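PDB 3O1I: periplasmic protein TorT from Vibrio parahaemolyticus, which probably senses trimethylamine N-oxide or a related small ligand in the periplasm and passes the signal to a membrane-bound sensor kinase. Local coordinates for residues C9-H14 against S50-Q55; N65-G70 against G86-F91; Y77-K82 against D98-Q103; V113-M118 against P245-V250. All blocks are in the same frame, centred on the assembly; numbering follows the deposited sequence.

Contact 1. Residues C9-H14 against S50-Q55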
loop_
_atom_site.group_PDB
_atom_site.type_symbol
_atom_site.label_atom_id
_atom_site.label_comp_id
_atom_site.label_asym_id
_atom_site.label_seq_id
_atom_site.Cartn_x
_atom_site.Cartn_y
_atom_site.Cartn_z
ATOM N N CYS D 9 22.687 -1.498 26.685
ATOM C CA CYS D 9 21.617 -1.648 25.703
ATOM C C CYS D 9 20.665 -0.442 25.697
ATOM O O CYS D 9 19.870 -0.264 26.629
ATOM C CB CYS D 9 20.856 -2.927 26.058
ATOM S SG CYS D 9 20.004 -3.862 24.746
ATOM N N ALA D 10 20.742 0.377 24.645
ATOM C CA ALA D 10 19.886 1.566 24.519
ATOM C C ALA D 10 18.567 1.264 23.798
ATOM O O ALA D 10 18.549 0.803 22.654
ATOM C CB ALA D 10 20.640 2.683 23.794
ATOM N N ILE D 11 17.465 1.547 24.483
ATOM C CA ILE D 11 16.130 1.294 23.956
ATOM C C ILE D 11 15.327 2.561 23.670
ATOM O O ILE D 11 14.689 3.124 24.566
ATOM C CB ILE D 11 15.326 0.386 24.941
ATOM C CG1 ILE D 11 16.088 -0.920 25.156
ATOM C CG2 ILE D 11 13.930 0.092 24.399
ATOM C CD1 ILE D 11 16.595 -1.547 23.869
ATOM N N TYR D 12 15.351 2.996 22.412
ATOM C CA TYR D 12 14.612 4.188 22.000
ATOM C C TYR D 12 13.134 3.876 21.786
ATOM O O TYR D 12 12.717 2.720 21.826
ATOM C CB TYR D 12 15.135 4.717 20.679
ATOM C CG TYR D 12 16.623 4.914 20.582
ATOM C CD1 TYR D 12 17.437 4.932 21.719
ATOM C CD2 TYR D 12 17.214 5.164 19.341
ATOM C CE1 TYR D 12 18.805 5.209 21.615
ATOM C CE2 TYR D 12 18.566 5.436 19.230
ATOM C CZ TYR D 12 19.353 5.463 20.369
ATOM O OH TYR D 12 20.673 5.785 20.233
ATOM N N PRO D 13 12.314 4.913 21.580
ATOM C CA PRO D 13 10.883 4.680 21.349
ATOM C C PRO D 13 10.690 4.562 19.827
ATOM O O PRO D 13 9.667 4.080 19.348
ATOM C CB PRO D 13 10.238 5.923 21.941
ATOM C CG PRO D 13 11.245 6.985 21.625
ATOM C CD PRO D 13 12.573 6.323 21.926
ATOM N N HIS D 14 11.713 5.014 19.097
ATOM C CA HIS D 14 11.779 4.983 17.634
ATOM C C HIS D 14 13.062 5.666 17.165
ATOM O O HIS D 14 13.888 6.067 17.964
ATOM C CB HIS D 14 10.609 5.734 17.007
ATOM C CG HIS D 14 10.677 7.214 17.208
ATOM N ND1 HIS D 14 9.936 7.871 18.169
ATOM C CD2 HIS D 14 11.430 8.159 16.597
ATOM C CE1 HIS D 14 10.230 9.159 18.143
ATOM N NE2 HIS D 14 11.135 9.358 17.199
ATOM N N SER D 50 4.242 -3.050 23.152
ATOM C CA SER D 50 4.482 -4.485 23.148
ATOM C C SER D 50 5.856 -4.801 22.581
ATOM O O SER D 50 6.563 -5.664 23.093
ATOM C CB SER D 50 3.414 -5.196 22.316
ATOM O OG SER D 50 2.117 -4.775 22.698
ATOM N N ARG D 51 6.236 -4.088 21.530
ATOM C CA ARG D 51 7.525 -4.327 20.906
ATOM C C ARG D 51 8.712 -3.888 21.762
ATOM O O ARG D 51 9.805 -4.449 21.651
ATOM C CB ARG D 51 7.585 -3.641 19.540
ATOM C CG ARG D 51 8.855 -3.947 18.764
ATOM C CD ARG D 51 8.587 -3.880 17.284
ATOM N NE ARG D 51 7.538 -4.821 16.909
ATOM C CZ ARG D 51 6.848 -4.755 15.775
ATOM N NH1 ARG D 51 7.103 -3.782 14.905
ATOM N NH2 ARG D 51 5.900 -5.654 15.508
ATOM N N GLN D 52 8.508 -2.892 22.619
ATOM C CA GLN D 52 9.599 -2.418 23.470
ATOM C C GLN D 52 9.778 -3.370 24.656
ATOM O O GLN D 52 10.908 -3.655 25.054
ATOM C CB GLN D 52 9.340 -0.978 23.957
ATOM C CG GLN D 52 10.571 -0.326 24.602
ATOM C CD GLN D 52 10.352 1.120 25.038
ATOM O OE1 GLN D 52 9.397 1.427 25.754
ATOM N NE2 GLN D 52 11.250 2.010 24.616
ATOM N N GLU D 53 8.664 -3.861 25.203
ATOM C CA GLU D 53 8.695 -4.814 26.316
ATOM C C GLU D 53 9.542 -5.998 25.894
ATOM O O GLU D 53 10.353 -6.499 26.664
ATOM C CB GLU D 53 7.291 -5.309 26.650
ATOM C CG GLU D 53 6.371 -4.253 27.199
ATOM C CD GLU D 53 4.989 -4.793 27.480
ATOM O OE1 GLU D 53 4.383 -5.365 26.550
ATOM O OE2 GLU D 53 4.506 -4.647 28.623
ATOM N N GLN D 54 9.347 -6.437 24.657
ATOM C CA GLN D 54 10.101 -7.561 24.119
ATOM C C GLN D 54 11.567 -7.179 23.862
ATOM O O GLN D 54 12.474 -7.929 24.209
ATOM C CB GLN D 54 9.438 -8.074 22.828
ATOM C CG GLN D 54 7.922 -8.353 22.938
ATOM C CD GLN D 54 7.551 -9.378 24.017
ATOM O OE1 GLN D 54 7.972 -10.534 23.966
ATOM N NE2 GLN D 54 6.753 -8.947 24.995
ATOM N N GLN D 55 11.801 -6.016 23.260
ATOM C CA GLN D 55 13.168 -5.564 22.985
ATOM C C GLN D 55 13.877 -5.345 24.311
ATOM O O GLN D 55 15.099 -5.462 24.419
ATOM C CB GLN D 55 13.162 -4.254 22.189
ATOM C CG GLN D 55 12.602 -4.372 20.776
ATOM C CD GLN D 55 12.926 -3.161 19.917
ATOM O OE1 GLN D 55 12.512 -2.045 20.227
ATOM N NE2 GLN D 55 13.672 -3.378 18.828
#
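Ile11 and Gln52 meet where helix 49-62 packs on the parallel sheet of the N-terminal, Rossmann-like lobe. The helix is the crossover from strand 37-42 to strand 66-69, and the Cys9-Cys59 disulfide ties it covalently to strand 7-12. Strand 9-12 and helix 50-55 run almost exactly antiparallel, at 178°, with their axes 9.6 Å apart, as in a beta-alpha-beta layer. From CB, which points to the strand, the Gln52 chain leaves with CG anti to the backbone N (chi1 -168°) and then stays extended, a shape long enough to span the gap between the layers. CG lies 3.4 Å from Ile11 CG2, and CD passes the same methyl at 3.8 Å, so the aliphatic part of the glutamine lies on the branched isoleucine. At the tip, OE1 is hydrogen-bonded to Tyr77 OH, and NE2 has a hydrogen bond to Gly70 O. A glutamine suits this buried place because its amide both donates and accepts, answering backbone and side-chain groups without bringing in a charge. Ile11 also sends CD1 toward the helix backbone, 4.2 Å from Gln55 O. Tyr12 points to the other face of the sheet, where helix 18-32 lies and Asn24 meets its hydroxyl; Gln52 NE2 also makes a second, weak bond, to Tyr12 O at 3.2 Å, bent to 127° at the hydrogen.

Contact 2. Residues N65-G70 against G86-F91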
loop_
_atom_site.group_PDB
_atom_site.type_symbol
_atom_site.label_atom_id
_atom_site.label_comp_id
_atom_site.label_asym_id
_atom_site.label_seq_id
_atom_site.Cartn_x
_atom_site.Cartn_y
_atom_site.Cartn_z
ATOM N N ASN D 65 24.344 -5.493 31.020
ATOM C CA ASN D 65 24.638 -5.170 32.413
ATOM C C ASN D 65 23.706 -4.058 32.899
ATOM O O ASN D 65 23.022 -4.192 33.918
ATOM C CB ASN D 65 26.096 -4.727 32.531
ATOM C CG ASN D 65 27.056 -5.722 31.904
ATOM O OD1 ASN D 65 27.046 -6.906 32.245
ATOM N ND2 ASN D 65 27.892 -5.248 30.984
ATOM N N ALA D 66 23.695 -2.959 32.154
ATOM C CA ALA D 66 22.842 -1.820 32.453
ATOM C C ALA D 66 22.205 -1.405 31.131
ATOM O O ALA D 66 22.851 -1.448 30.076
ATOM C CB ALA D 66 23.673 -0.680 33.026
ATOM N N ILE D 67 20.936 -1.019 31.180
ATOM C CA ILE D 67 20.251 -0.603 29.965
ATOM C C ILE D 67 19.645 0.795 30.068
ATOM O O ILE D 67 18.988 1.139 31.061
ATOM C CB ILE D 67 19.134 -1.594 29.582
ATOM C CG1 ILE D 67 18.073 -1.641 30.681
ATOM C CG2 ILE D 67 19.727 -2.971 29.346
ATOM C CD1 ILE D 67 16.923 -2.578 30.376
ATOM N N ILE D 68 19.888 1.593 29.027
ATOM C CA ILE D 68 19.379 2.957 28.933
ATOM C C ILE D 68 18.081 2.910 28.138
ATOM O O ILE D 68 18.078 2.684 26.927
ATOM C CB ILE D 68 20.373 3.871 28.206
ATOM C CG1 ILE D 68 21.804 3.474 28.565
ATOM C CG2 ILE D 68 20.158 5.298 28.635
ATOM C CD1 ILE D 68 22.848 4.203 27.770
ATOM N N LEU D 69 16.983 3.131 28.846
ATOM C CA LEU D 69 15.653 3.087 28.270
ATOM C C LEU D 69 14.983 4.447 27.967
ATOM O O LEU D 69 14.933 5.342 28.821
ATOM C CB LEU D 69 14.766 2.254 29.211
ATOM C CG LEU D 69 13.241 2.404 29.233
ATOM C CD1 LEU D 69 12.646 1.904 27.934
ATOM C CD2 LEU D 69 12.676 1.620 30.405
ATOM N N GLY D 70 14.479 4.589 26.738
ATOM C CA GLY D 70 13.761 5.791 26.338
ATOM C C GLY D 70 12.322 5.344 26.151
ATOM O O GLY D 70 11.884 5.095 25.034
ATOM N N GLY D 86 14.952 -7.601 35.309
ATOM C CA GLY D 86 15.552 -8.199 36.491
ATOM C C GLY D 86 16.405 -7.259 37.332
ATOM O O GLY D 86 15.984 -6.152 37.654
ATOM N N ASN D 87 17.606 -7.701 37.696
ATOM C CA ASN D 87 18.496 -6.883 38.519
ATOM C C ASN D 87 19.146 -5.790 37.716
ATOM O O ASN D 87 19.835 -4.939 38.275
ATOM C CB ASN D 87 19.617 -7.726 39.146
ATOM C CG ASN D 87 20.749 -8.055 38.160
ATOM O OD1 ASN D 87 20.529 -8.690 37.123
ATOM N ND2 ASN D 87 21.967 -7.631 38.497
ATOM N N THR D 88 18.941 -5.816 36.407
ATOM C CA THR D 88 19.553 -4.821 35.551
ATOM C C THR D 88 19.195 -3.400 35.965
ATOM O O THR D 88 18.030 -3.085 36.222
ATOM C CB THR D 88 19.153 -5.033 34.092
ATOM O OG1 THR D 88 19.293 -6.418 33.757
ATOM C CG2 THR D 88 20.050 -4.211 33.176
ATOM N N PRO D 89 20.215 -2.530 36.066
ATOM C CA PRO D 89 20.062 -1.124 36.442
ATOM C C PRO D 89 19.678 -0.347 35.194
ATOM O O PRO D 89 20.373 -0.417 34.176
ATOM C CB PRO D 89 21.452 -0.758 36.939
ATOM C CG PRO D 89 22.334 -1.551 36.020
ATOM C CD PRO D 89 21.643 -2.896 35.992
ATOM N N VAL D 90 18.570 0.381 35.270
ATOM C CA VAL D 90 18.100 1.152 34.129
ATOM C C VAL D 90 18.492 2.620 34.234
ATOM O O VAL D 90 18.609 3.172 35.328
ATOM C CB VAL D 90 16.562 1.059 33.980
ATOM C CG1 VAL D 90 16.128 -0.393 33.939
ATOM C CG2 VAL D 90 15.883 1.779 35.125
ATOM N N PHE D 91 18.705 3.235 33.077
ATOM C CA PHE D 91 19.069 4.642 32.990
ATOM C C PHE D 91 18.096 5.328 32.030
ATOM O O PHE D 91 18.131 5.059 30.825
ATOM C CB PHE D 91 20.499 4.808 32.446
ATOM C CG PHE D 91 21.580 4.503 33.444
ATOM C CD1 PHE D 91 21.991 3.195 33.676
ATOM C CD2 PHE D 91 22.192 5.533 34.155
ATOM C CE1 PHE D 91 22.994 2.916 34.602
ATOM C CE2 PHE D 91 23.192 5.264 35.083
ATOM C CZ PHE D 91 23.593 3.953 35.305
#
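Ile67 and Val90 form the apolar centre, lying side by side and pointing the same way, with Ile67 CG1 4.0 Å from Val90 CG1. Ile67 puts CG1 between its backbone N and carbonyl carbon (chi1 62°), with CG2 beside the backbone N and 4.0 Å from Thr88 CG2; the side chains of Ile67 and Thr88 cross at about a right angle. Beta-branched residues suit such a layer because they fill the space close to the strands. Ile68 and Phe91 occupy the opposite face of the sheet, the Ile68 CG2 methyl 3.9 Å from Phe91 CB. The phenyl ring turns its edge to Ala66, whose CB stands 4.0 Å from Phe91 CE1; the small alanine makes room for it, and Gln259 and Ala260 of helix 249-263 also pack on Phe91. Farther out, the polar backbone joins the strands. Ile67 N donates to Pro89 O at 3.1 Å, and Phe91 N returns a bond to Ile67 O at 2.9 Å, so Ile67 is gripped through both its N-H and its carbonyl. A weaker third link runs from Leu69 N to Phe91 O. At the outer end Pro89, with no N-H to give, still offers its carbonyl, while the Thr88 hydroxyl bonds to Val85 O at the end of helix 82-85. Two neighbouring parallel strands joined through this short helix are the mark of a beta-alpha-beta unit, here within the five-stranded sheet of a periplasmic binding protein lobe.

Contact 3. Residues Y77-K82 against D98-Q103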
loop_
_atom_site.group_PDB
_atom_site.type_symbol
_atom_site.label_atom_id
_atom_site.label_comp_id
_atom_site.label_asym_id
_atom_site.label_seq_id
_atom_site.Cartn_x
_atom_site.Cartn_y
_atom_site.Cartn_z
ATOM N N TYR D 77 6.408 0.877 32.614
ATOM C CA TYR D 77 7.116 -0.098 33.437
ATOM C C TYR D 77 7.123 0.364 34.884
ATOM O O TYR D 77 8.047 0.053 35.647
ATOM C CB TYR D 77 8.544 -0.228 32.929
ATOM C CG TYR D 77 8.603 -0.294 31.431
ATOM C CD1 TYR D 77 9.611 0.351 30.728
ATOM C CD2 TYR D 77 7.644 -1.003 30.710
ATOM C CE1 TYR D 77 9.667 0.292 29.337
ATOM C CE2 TYR D 77 7.688 -1.070 29.323
ATOM C CZ TYR D 77 8.702 -0.423 28.641
ATOM O OH TYR D 77 8.756 -0.499 27.269
ATOM N N GLU D 78 6.079 1.105 35.248
ATOM C CA GLU D 78 5.921 1.659 36.590
ATOM C C GLU D 78 5.904 0.580 37.671
ATOM O O GLU D 78 6.481 0.752 38.746
ATOM C CB GLU D 78 4.627 2.479 36.661
ATOM C CG GLU D 78 4.487 3.330 37.914
ATOM C CD GLU D 78 3.138 4.024 38.001
ATOM O OE1 GLU D 78 2.329 3.893 37.056
ATOM O OE2 GLU D 78 2.885 4.704 39.017
ATOM N N HIS D 79 5.247 -0.533 37.370
ATOM C CA HIS D 79 5.137 -1.632 38.314
ATOM C C HIS D 79 5.629 -2.930 37.691
ATOM O O HIS D 79 5.249 -4.004 38.152
ATOM C CB HIS D 79 3.673 -1.814 38.723
ATOM C CG HIS D 79 3.004 -0.552 39.166
ATOM N ND1 HIS D 79 3.382 0.132 40.300
ATOM C CD2 HIS D 79 1.977 0.146 38.631
ATOM C CE1 HIS D 79 2.613 1.196 40.447
ATOM N NE2 HIS D 79 1.752 1.229 39.447
ATOM N N ASN D 80 6.468 -2.856 36.660
ATOM C CA ASN D 80 6.907 -4.086 36.006
ATOM C C ASN D 80 8.323 -4.138 35.462
ATOM O O ASN D 80 8.793 -5.206 35.107
ATOM C CB ASN D 80 5.958 -4.411 34.851
ATOM C CG ASN D 80 4.503 -4.238 35.229
ATOM O OD1 ASN D 80 3.946 -5.028 35.991
ATOM N ND2 ASN D 80 3.879 -3.182 34.711
ATOM N N LEU D 81 9.003 -3.001 35.381
ATOM C CA LEU D 81 10.357 -2.962 34.828
ATOM C C LEU D 81 11.238 -4.180 35.143
ATOM O O LEU D 81 11.754 -4.840 34.238
ATOM C CB LEU D 81 11.072 -1.685 35.285
ATOM C CG LEU D 81 12.551 -1.578 34.902
ATOM C CD1 LEU D 81 12.707 -1.748 33.412
ATOM C CD2 LEU D 81 13.108 -0.238 35.340
ATOM N N LYS D 82 11.414 -4.465 36.429
ATOM C CA LYS D 82 12.238 -5.587 36.870
ATOM C C LYS D 82 11.747 -6.870 36.201
ATOM O O LYS D 82 12.539 -7.726 35.786
ATOM C CB LYS D 82 12.159 -5.703 38.398
ATOM C CG LYS D 82 13.193 -6.638 39.031
ATOM C CD LYS D 82 13.071 -6.638 40.557
ATOM C CE LYS D 82 13.906 -7.740 41.198
ATOM N NZ LYS D 82 13.725 -7.737 42.676
ATOM N N ASP D 98 8.496 6.731 35.300
ATOM C CA ASP D 98 7.871 6.599 36.613
ATOM C C ASP D 98 7.820 5.163 37.138
ATOM O O ASP D 98 7.040 4.346 36.653
ATOM C CB ASP D 98 6.445 7.170 36.593
ATOM C CG ASP D 98 6.412 8.672 36.335
ATOM O OD1 ASP D 98 7.280 9.391 36.879
ATOM O OD2 ASP D 98 5.508 9.135 35.604
ATOM N N LEU D 99 8.645 4.866 38.138
ATOM C CA LEU D 99 8.682 3.534 38.736
ATOM C C LEU D 99 7.989 3.530 40.102
ATOM O O LEU D 99 7.643 4.584 40.634
ATOM C CB LEU D 99 10.130 3.079 38.889
ATOM C CG LEU D 99 10.895 3.082 37.565
ATOM C CD1 LEU D 99 12.358 2.760 37.799
ATOM C CD2 LEU D 99 10.275 2.072 36.624
ATOM N N ASP D 100 7.774 2.341 40.657
ATOM C CA ASP D 100 7.141 2.192 41.967
ATOM C C ASP D 100 8.276 2.159 42.989
ATOM O O ASP D 100 9.449 2.125 42.602
ATOM C CB ASP D 100 6.340 0.882 42.003
ATOM C CG ASP D 100 5.774 0.569 43.377
ATOM O OD1 ASP D 100 5.109 1.444 43.974
ATOM O OD2 ASP D 100 5.989 -0.567 43.857
ATOM N N GLU D 101 7.950 2.184 44.280
ATOM C CA GLU D 101 8.995 2.141 45.298
ATOM C C GLU D 101 9.863 0.898 45.085
ATOM O O GLU D 101 11.081 0.931 45.293
ATOM C CB GLU D 101 8.393 2.110 46.704
ATOM C CG GLU D 101 9.460 2.126 47.792
ATOM C CD GLU D 101 8.893 2.149 49.194
ATOM O OE1 GLU D 101 8.202 1.182 49.581
ATOM O OE2 GLU D 101 9.147 3.140 49.911
ATOM N N GLU D 102 9.220 -0.191 44.663
ATOM C CA GLU D 102 9.899 -1.456 44.393
ATOM C C GLU D 102 10.671 -1.399 43.067
ATOM O O GLU D 102 11.885 -1.616 43.026
ATOM C CB GLU D 102 8.875 -2.593 44.356
ATOM C CG GLU D 102 9.459 -3.962 44.039
ATOM C CD GLU D 102 10.692 -4.276 44.872
ATOM O OE1 GLU D 102 10.618 -4.173 46.114
ATOM O OE2 GLU D 102 11.736 -4.628 44.278
ATOM N N GLN D 103 9.965 -1.095 41.984
ATOM C CA GLN D 103 10.600 -1.015 40.676
ATOM C C GLN D 103 11.750 -0.013 40.683
ATOM O O GLN D 103 12.845 -0.297 40.190
ATOM C CB GLN D 103 9.576 -0.602 39.616
ATOM C CG GLN D 103 8.372 -1.527 39.476
ATOM C CD GLN D 103 8.757 -2.969 39.184
ATOM O OE1 GLN D 103 9.698 -3.241 38.436
ATOM N NE2 GLN D 103 8.016 -3.901 39.765
#
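Gln103 holds Lys82 through the one clear hydrogen bond across this contact: Lys82 N donates to Gln103 OE1 at 2.9 Å, with 162° at the hydrogen and the donor nearly in line with the amide C=O. The bond joins two loops of the Rossmann-like lobe, one leading from strand 66-69 into helix 82-85, the other from strand 90-92 to strand 107-110. Lys82 opens the short helix, where a backbone N-H has no earlier helical carbonyl to serve it, so a side-chain acceptor from the other loop suits the place. Gln103 CG lies against Glu78 O, and a bend at chi2 (-56°) turns the amide back alongside the backbone of His79 and Asn80. Toward solvent the polar links weaken. Lys82 NZ stands 4.0 Å from Glu102 OE2, opposite charges too far apart for a salt bridge, though their attraction may still help to keep the extended lysine and the bent glutamate together. The loop of Asp100 is braced by a weak bond from Glu102 N to Asp100 OD2. His79 has Glu78 CG near the rim of one face of its imidazole, while its ND1 lies 3.5 Å from Asp100 CB, ring and carboxylate planes turned 60° apart. Inside, the leucines close the contact: Leu81, its CG anti to the backbone N, points CD2 at the fork of Leu99, 3.9 Å from both Leu99 CD1 and Leu99 CD2.

Contact 4. Residues V113-M118 against P245-V250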
loop_
_atom_site.group_PDB
_atom_site.type_symbol
_atom_site.label_atom_id
_atom_site.label_comp_id
_atom_site.label_asym_id
_atom_site.label_seq_id
_atom_site.Cartn_x
_atom_site.Cartn_y
_atom_site.Cartn_z
ATOM N N VAL D 113 15.719 16.759 30.196
ATOM C CA VAL D 113 15.495 18.191 30.302
ATOM C C VAL D 113 14.031 18.559 30.530
ATOM O O VAL D 113 13.176 18.219 29.724
ATOM C CB VAL D 113 15.970 18.884 29.021
ATOM C CG1 VAL D 113 15.646 20.360 29.071
ATOM C CG2 VAL D 113 17.460 18.646 28.836
ATOM N N ASP D 114 13.749 19.252 31.630
ATOM C CA ASP D 114 12.392 19.697 31.938
ATOM C C ASP D 114 11.972 20.617 30.792
ATOM O O ASP D 114 12.559 21.682 30.591
ATOM C CB ASP D 114 12.377 20.472 33.263
ATOM C CG ASP D 114 10.994 21.005 33.624
ATOM O OD1 ASP D 114 10.030 20.753 32.867
ATOM O OD2 ASP D 114 10.870 21.680 34.671
ATOM N N TRP D 115 10.957 20.210 30.038
ATOM C CA TRP D 115 10.515 21.005 28.904
ATOM C C TRP D 115 9.869 22.336 29.249
ATOM O O TRP D 115 9.739 23.206 28.384
ATOM C CB TRP D 115 9.611 20.158 28.009
ATOM C CG TRP D 115 10.428 19.159 27.275
ATOM C CD1 TRP D 115 11.043 18.068 27.806
ATOM C CD2 TRP D 115 10.876 19.251 25.921
ATOM N NE1 TRP D 115 11.860 17.482 26.877
ATOM C CE2 TRP D 115 11.777 18.188 25.708
ATOM C CE3 TRP D 115 10.611 20.134 24.870
ATOM C CZ2 TRP D 115 12.418 17.981 24.486
ATOM C CZ3 TRP D 115 11.246 19.931 23.655
ATOM C CH2 TRP D 115 12.143 18.861 23.472
ATOM N N TYR D 116 9.485 22.495 30.514
ATOM C CA TYR D 116 8.880 23.735 31.002
ATOM C C TYR D 116 9.749 24.906 30.568
ATOM O O TYR D 116 9.248 25.941 30.135
ATOM C CB TYR D 116 8.814 23.711 32.530
ATOM C CG TYR D 116 8.330 24.992 33.172
ATOM C CD1 TYR D 116 6.992 25.152 33.525
ATOM C CD2 TYR D 116 9.216 26.046 33.444
ATOM C CE1 TYR D 116 6.545 26.318 34.135
ATOM C CE2 TYR D 116 8.777 27.220 34.050
ATOM C CZ TYR D 116 7.440 27.342 34.393
ATOM O OH TYR D 116 6.981 28.477 35.008
ATOM N N TRP D 117 11.060 24.722 30.688
ATOM C CA TRP D 117 12.026 25.752 30.332
ATOM C C TRP D 117 12.301 25.836 28.835
ATOM O O TRP D 117 13.176 26.580 28.396
ATOM C CB TRP D 117 13.336 25.542 31.118
ATOM C CG TRP D 117 13.115 25.616 32.603
ATOM C CD1 TRP D 117 12.880 24.570 33.456
ATOM C CD2 TRP D 117 12.945 26.806 33.376
ATOM N NE1 TRP D 117 12.562 25.039 34.709
ATOM C CE2 TRP D 117 12.593 26.409 34.688
ATOM C CE3 TRP D 117 13.046 28.172 33.086
ATOM C CZ2 TRP D 117 12.342 27.330 35.706
ATOM C CZ3 TRP D 117 12.797 29.086 34.095
ATOM C CH2 TRP D 117 12.448 28.661 35.392
ATOM N N MET D 118 11.563 25.057 28.054
ATOM C CA MET D 118 11.704 25.097 26.603
ATOM C C MET D 118 10.575 26.025 26.135
ATOM O O MET D 118 10.757 26.879 25.265
ATOM C CB MET D 118 11.539 23.698 26.018
ATOM C CG MET D 118 12.639 22.729 26.396
ATOM S SD MET D 118 14.135 22.964 25.420
ATOM C CE MET D 118 13.545 22.661 23.753
ATOM N N PRO D 245 14.502 27.160 21.130
ATOM C CA PRO D 245 15.340 26.728 22.247
ATOM C C PRO D 245 15.908 25.340 21.976
ATOM O O PRO D 245 15.152 24.411 21.731
ATOM C CB PRO D 245 14.362 26.710 23.415
ATOM C CG PRO D 245 13.088 26.288 22.762
ATOM C CD PRO D 245 13.081 27.172 21.528
ATOM N N THR D 246 17.229 25.192 22.021
ATOM C CA THR D 246 17.853 23.891 21.793
ATOM C C THR D 246 18.183 23.218 23.119
ATOM O O THR D 246 18.899 23.796 23.942
ATOM C CB THR D 246 19.162 24.027 21.021
ATOM O OG1 THR D 246 19.781 22.742 20.900
ATOM C CG2 THR D 246 20.103 24.945 21.759
ATOM N N ASP D 247 17.665 22.006 23.326
ATOM C CA ASP D 247 17.925 21.266 24.557
ATOM C C ASP D 247 19.046 20.263 24.329
ATOM O O ASP D 247 19.112 19.216 24.971
ATOM C CB ASP D 247 16.642 20.581 25.074
ATOM C CG ASP D 247 16.261 19.318 24.296
ATOM O OD1 ASP D 247 16.720 19.128 23.146
ATOM O OD2 ASP D 247 15.476 18.515 24.850
ATOM N N LYS D 248 19.926 20.621 23.397
ATOM C CA LYS D 248 21.096 19.827 23.046
ATOM C C LYS D 248 20.828 18.345 23.174
ATOM O O LYS D 248 20.913 17.776 24.262
ATOM C CB LYS D 248 22.282 20.232 23.934
ATOM C CG LYS D 248 22.748 21.665 23.725
ATOM C CD LYS D 248 23.641 22.128 24.849
ATOM C CE LYS D 248 23.553 23.638 24.993
ATOM N NZ LYS D 248 23.801 24.108 26.385
ATOM N N MET D 249 20.507 17.729 22.040
ATOM C CA MET D 249 20.200 16.303 21.976
ATOM C C MET D 249 21.445 15.409 21.944
ATOM O O MET D 249 21.605 14.517 22.785
ATOM C CB MET D 249 19.331 16.022 20.744
ATOM C CG MET D 249 18.046 16.839 20.663
ATOM S SD MET D 249 18.177 18.294 19.617
ATOM C CE MET D 249 17.096 19.415 20.460
ATOM N N VAL D 250 22.310 15.637 20.957
ATOM C CA VAL D 250 23.534 14.858 20.822
ATOM C C VAL D 250 24.181 14.678 22.185
ATOM O O VAL D 250 24.629 13.591 22.530
ATOM C CB VAL D 250 24.549 15.536 19.896
ATOM C CG1 VAL D 250 25.854 14.764 19.926
ATOM C CG2 VAL D 250 24.006 15.598 18.476
#
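Trp115 and Met118 reach Asp247 and Pro245 across a junction where one hydroxyl, Thr246 OG1, has two partners. Lys248 N donates to Thr246 OG1 at 3.3 Å, an ST turn, and that hydroxyl is also bonded to Ser293, so the sharp bend from strand 244-246 toward helix 249-263 is held by two bonds to one hydroxyl. The opposing segment has a comparable device at the start of helix 116-127: Tyr116 N donates to Asp114 OD1 at 3.0 Å, meeting the oxygen from above the carboxylate plane. Aspartate suits the place, as its short acceptor can fold back on an N-H of the first turn that has no helical carbonyl to serve it. Both segments lie where the chain passes between the two lobes, consistent with the hinge of type I periplasmic binding proteins, the family of the LacI sugar-binding domain. On the side of residues 113-118, Met118 carries most of the packing, with Asp247 its main partner. Bent at both chi2 (-79°) and chi3 (-61°), it curls its thioether into the gap, SD 3.5 Å from Asp247 CB and CE 3.8 Å from Pro245 CG; a flexible, unbranched chain can follow such a path between a proline ring and an aspartate. Its own CG rests near the rim of one face of the Trp115 indole. Asp247 turns its carboxylate to the six-membered ring of that tryptophan, the two planes 65° apart, OD2 nearest Trp115 CZ2. Arg148 makes a cation-pi contact with the same indole. Val113 completes the apolar side, with CG1 4.1 Å from Asp247 CB.

Overall arrangement
Contacts 1, 2 and 3 belong to one lobe, and their centres lie 12 to 16 Å apart. Contacts 1 and 2 share the sheet: strand 7-12 pairs with strand 66-69 through probable bonds from Ile11 N to Ile68 O (2.8 Å) and from Gly70 N to Ile11 O (2.6 Å). Contact 3 alternates with contact 2 along the chain and packs against it, Leu81 CD2 near Val90 CG1 and Tyr77 on Leu69. Contact 4 stands apart, its centre 23 to 26 Å from the others, at the junction of the lobes near the probable ligand cleft. Helix 249-263, which begins in contact 4, runs back to cover the Ile68 and Phe91 face of contact 2.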